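Local coordinates for beta-lactamase inhibitory protein BLIP-I (Streptomyces exfoliatus, PDB 3GMV), which probably binds and inhibits beta-lactamases, as a member of the beta-lactamase inhibitory protein family, at residues A[129-139]-A[148-156]. Numbering follows the deposited sequence.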
loop_
_atom_site.group_PDB
_atom_site.type_symbol
_atom_site.label_atom_id
_atom_site.label_comp_id
_atom_site.label_asym_id
_atom_site.label_seq_id
_atom_site.Cartn_x
_atom_site.Cartn_y
_atom_site.Cartn_z
ATOM N N ALA A 129 -12.628 5.447 -7.925
ATOM C CA ALA A 129 -13.843 6.185 -8.200
ATOM C C ALA A 129 -15.055 5.255 -8.351
ATOM O O ALA A 129 -16.202 5.724 -8.338
ATOM C CB ALA A 129 -13.675 7.045 -9.475
ATOM N N ALA A 130 -14.807 3.956 -8.494
ATOM C CA ALA A 130 -15.904 3.000 -8.731
ATOM C C ALA A 130 -15.502 1.599 -8.296
ATOM O O ALA A 130 -14.342 1.337 -8.021
ATOM C CB ALA A 130 -16.299 3.009 -10.223
ATOM N N THR A 131 -16.478 0.706 -8.143
ATOM C CA THR A 131 -16.142 -0.695 -7.881
ATOM C C THR A 131 -15.567 -1.344 -9.131
ATOM O O THR A 131 -15.568 -0.750 -10.221
ATOM C CB THR A 131 -17.386 -1.451 -7.478
ATOM O OG1 THR A 131 -18.369 -1.271 -8.512
ATOM C CG2 THR A 131 -17.923 -0.909 -6.169
ATOM N N GLY A 132 -15.045 -2.560 -8.981
ATOM C CA GLY A 132 -14.648 -3.359 -10.125
ATOM C C GLY A 132 -13.186 -3.242 -10.457
ATOM O O GLY A 132 -12.415 -2.633 -9.698
ATOM N N LEU A 133 -12.809 -3.799 -11.606
ATOM C CA LEU A 133 -11.417 -3.817 -12.047
ATOM C C LEU A 133 -11.049 -2.527 -12.761
ATOM O O LEU A 133 -11.834 -1.988 -13.565
ATOM C CB LEU A 133 -11.156 -4.982 -13.014
ATOM C CG LEU A 133 -11.032 -6.405 -12.465
ATOM C CD1 LEU A 133 -10.846 -7.388 -13.644
ATOM C CD2 LEU A 133 -9.858 -6.509 -11.510
ATOM N N PHE A 134 -9.837 -2.066 -12.495
ATOM C CA PHE A 134 -9.274 -0.925 -13.179
ATOM C C PHE A 134 -10.234 0.244 -13.262
ATOM O O PHE A 134 -10.442 0.792 -14.317
ATOM C CB PHE A 134 -8.735 -1.351 -14.550
ATOM C CG PHE A 134 -7.530 -2.255 -14.438
ATOM C CD1 PHE A 134 -6.326 -1.755 -13.930
ATOM C CD2 PHE A 134 -7.606 -3.599 -14.771
ATOM C CE1 PHE A 134 -5.200 -2.571 -13.798
ATOM C CE2 PHE A 134 -6.490 -4.427 -14.632
ATOM C CZ PHE A 134 -5.291 -3.914 -14.150
ATOM N N PRO A 135 -10.784 0.663 -12.118
ATOM C CA PRO A 135 -11.612 1.862 -12.154
ATOM C C PRO A 135 -10.763 3.135 -12.324
ATOM O O PRO A 135 -9.542 3.088 -12.134
ATOM C CB PRO A 135 -12.270 1.864 -10.781
ATOM C CG PRO A 135 -11.240 1.202 -9.863
ATOM C CD PRO A 135 -10.498 0.197 -10.746
ATOM N N PRO A 136 -11.397 4.261 -12.691
ATOM C CA PRO A 136 -10.713 5.551 -12.588
ATOM C C PRO A 136 -10.243 5.713 -11.136
ATOM O O PRO A 136 -10.876 5.183 -10.243
ATOM C CB PRO A 136 -11.822 6.562 -12.905
ATOM C CG PRO A 136 -12.866 5.753 -13.731
ATOM C CD PRO A 136 -12.823 4.401 -13.050
ATOM N N SER A 137 -9.128 6.395 -10.898
ATOM C CA SER A 137 -8.621 6.451 -9.530
ATOM C C SER A 137 -7.745 7.662 -9.318
ATOM O O SER A 137 -7.342 8.337 -10.260
ATOM C CB SER A 137 -7.816 5.189 -9.186
ATOM O OG SER A 137 -6.617 5.130 -9.952
ATOM N N ALA A 138 -7.486 7.931 -8.051
ATOM C CA ALA A 138 -6.408 8.849 -7.684
ATOM C C ALA A 138 -5.490 8.163 -6.678
ATOM O O ALA A 138 -5.921 7.269 -5.927
ATOM C CB ALA A 138 -6.988 10.151 -7.119
ATOM N N SER A 139 -4.223 8.574 -6.674
ATOM C CA SER A 139 -3.231 8.093 -5.719
ATOM C C SER A 139 -2.696 9.304 -4.962
ATOM O O SER A 139 -2.419 10.355 -5.560
ATOM C CB SER A 139 -2.057 7.444 -6.453
ATOM O OG SER A 139 -2.519 6.265 -7.117
ATOM N N THR A 148 3.095 14.368 -0.523
ATOM C CA THR A 148 4.318 14.417 -1.330
ATOM C C THR A 148 4.135 13.810 -2.724
ATOM O O THR A 148 5.047 13.877 -3.548
ATOM C CB THR A 148 5.499 13.724 -0.589
ATOM O OG1 THR A 148 5.070 12.418 -0.182
ATOM C CG2 THR A 148 5.874 14.517 0.672
ATOM N N TYR A 149 2.970 13.206 -2.992
ATOM C CA TYR A 149 2.690 12.710 -4.360
ATOM C C TYR A 149 1.198 12.693 -4.613
ATOM O O TYR A 149 0.450 12.252 -3.767
ATOM C CB TYR A 149 3.208 11.278 -4.545
ATOM C CG TYR A 149 3.024 10.758 -5.969
ATOM C CD1 TYR A 149 3.768 11.277 -7.020
ATOM C CD2 TYR A 149 2.100 9.771 -6.254
ATOM C CE1 TYR A 149 3.632 10.806 -8.322
ATOM C CE2 TYR A 149 1.929 9.292 -7.605
ATOM C CZ TYR A 149 2.699 9.834 -8.609
ATOM O OH TYR A 149 2.565 9.384 -9.901
ATOM N N ARG A 150 0.768 13.123 -5.795
ATOM C CA ARG A 150 -0.650 13.018 -6.151
ATOM C C ARG A 150 -0.704 12.690 -7.650
ATOM O O ARG A 150 0.090 13.219 -8.434
ATOM C CB ARG A 150 -1.388 14.330 -5.825
ATOM C CG ARG A 150 -0.694 15.614 -6.411
ATOM C CD ARG A 150 -1.392 16.915 -5.910
ATOM N NE ARG A 150 -2.706 17.185 -6.525
ATOM C CZ ARG A 150 -2.894 17.759 -7.717
ATOM N NH1 ARG A 150 -1.849 18.083 -8.498
ATOM N NH2 ARG A 150 -4.127 17.999 -8.165
ATOM N N TYR A 151 -1.602 11.800 -8.028
ATOM C CA TYR A 151 -1.760 11.406 -9.421
ATOM C C TYR A 151 -3.215 11.018 -9.623
ATOM O O TYR A 151 -3.850 10.491 -8.697
ATOM C CB TYR A 151 -0.861 10.199 -9.719
ATOM C CG TYR A 151 -0.818 9.853 -11.177
ATOM C CD1 TYR A 151 -0.008 10.584 -12.050
ATOM C CD2 TYR A 151 -1.569 8.807 -11.689
ATOM C CE1 TYR A 151 0.028 10.278 -13.394
ATOM C CE2 TYR A 151 -1.521 8.501 -13.047
ATOM C CZ TYR A 151 -0.718 9.243 -13.874
ATOM O OH TYR A 151 -0.698 8.924 -15.220
ATOM N N GLN A 152 -3.750 11.238 -10.825
ATOM C CA GLN A 152 -5.061 10.688 -11.140
ATOM C C GLN A 152 -5.144 10.125 -12.553
ATOM O O GLN A 152 -4.470 10.588 -13.465
ATOM C CB GLN A 152 -6.194 11.696 -10.891
ATOM C CG GLN A 152 -6.245 12.839 -11.891
ATOM C CD GLN A 152 -7.010 12.480 -13.163
ATOM O OE1 GLN A 152 -7.818 11.547 -13.191
ATOM N NE2 GLN A 152 -6.762 13.226 -14.207
ATOM N N ARG A 153 -5.972 9.100 -12.704
ATOM C CA ARG A 153 -6.177 8.464 -13.998
ATOM C C ARG A 153 -7.666 8.364 -14.268
ATOM O O ARG A 153 -8.394 7.688 -13.544
ATOM C CB ARG A 153 -5.573 7.064 -13.966
ATOM C CG ARG A 153 -6.262 6.163 -12.903
ATOM C CD ARG A 153 -6.192 4.665 -13.244
ATOM N NE ARG A 153 -7.016 3.816 -12.378
ATOM C CZ ARG A 153 -6.525 2.851 -11.585
ATOM N NH1 ARG A 153 -7.342 2.103 -10.837
ATOM N NH2 ARG A 153 -5.211 2.606 -11.563
ATOM N N SER A 154 -8.115 9.084 -15.294
ATOM C CA SER A 154 -9.462 8.928 -15.826
ATOM C C SER A 154 -10.581 9.397 -14.936
ATOM O O SER A 154 -11.725 9.011 -15.169
ATOM C CB SER A 154 -9.744 7.460 -16.211
ATOM O OG SER A 154 -8.853 7.080 -17.240
ATOM N N LEU A 155 -10.289 10.229 -13.932
ATOM C CA LEU A 155 -11.373 10.733 -13.089
ATOM C C LEU A 155 -12.341 11.591 -13.873
ATOM O O LEU A 155 -11.946 12.262 -14.832
ATOM C CB LEU A 155 -10.836 11.544 -11.912
ATOM C CG LEU A 155 -10.108 10.750 -10.830
ATOM C CD1 LEU A 155 -9.642 11.759 -9.774
ATOM C CD2 LEU A 155 -10.992 9.637 -10.217
ATOM N N THR A 156 -13.592 11.606 -13.419
ATOM C CA THR A 156 -14.646 12.472 -13.946
ATOM C C THR A 156 -14.945 13.466 -12.856
ATOM O O THR A 156 -14.984 13.076 -11.681
ATOM C CB THR A 156 -15.980 11.690 -14.142
ATOM O OG1 THR A 156 -15.787 10.664 -15.113
ATOM C CG2 THR A 156 -17.086 12.623 -14.646
ATOM O OXT THR A 156 -15.164 14.643 -13.120
#
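With CG of Arg-153 lodged between its own backbone N and carbonyl carbon (chi1 62°) and the chain extended from there to NE, the side chain reaches over Ser-137 to the carbonyl of Pro-135, in the loop leading into strand 137-143. It grips that carbonyl side-on: Arg-153 NE and NH1 both donate hydrogen bonds to Pro-135 O, the NE bond 2.6 Å long. The oxygen sits at the edge of the guanidinium, in its plane, and the N-H...O angles of 141° and 134° are bent, as expected when two donors of one guanidinium converge on one oxygen. Ser-137 CB lies over one guanidinium face, displaced toward the rim. Backbone pairing is antiparallel: Ser-137/Arg-153 and Ser-139/Tyr-151 are hydrogen-bonded pairs, with Arg-153 N to Ser-137 O at 2.9 Å, and Ala-138/Gln-152 is the non-hydrogen-bonded pair between them. Beyond the strand end, the methyls of Leu-155 diverge, CD2 meeting Ala-129 CB at 3.8 Å while CD1 packs on Ala-138 CB. Gln-152 OE1 accepts a hydrogen bond from Leu-155 N (2.9 Å), linking the strand to the chain just beyond it. The contact forms the open end of the beta hairpin 137-143/146-153; strand 146-153 is outermost in the antiparallel sheet, strand 137-143 lies between it and strand 122-128, and helix 81-84 packs against Ala-138, Gln-152 and Leu-155.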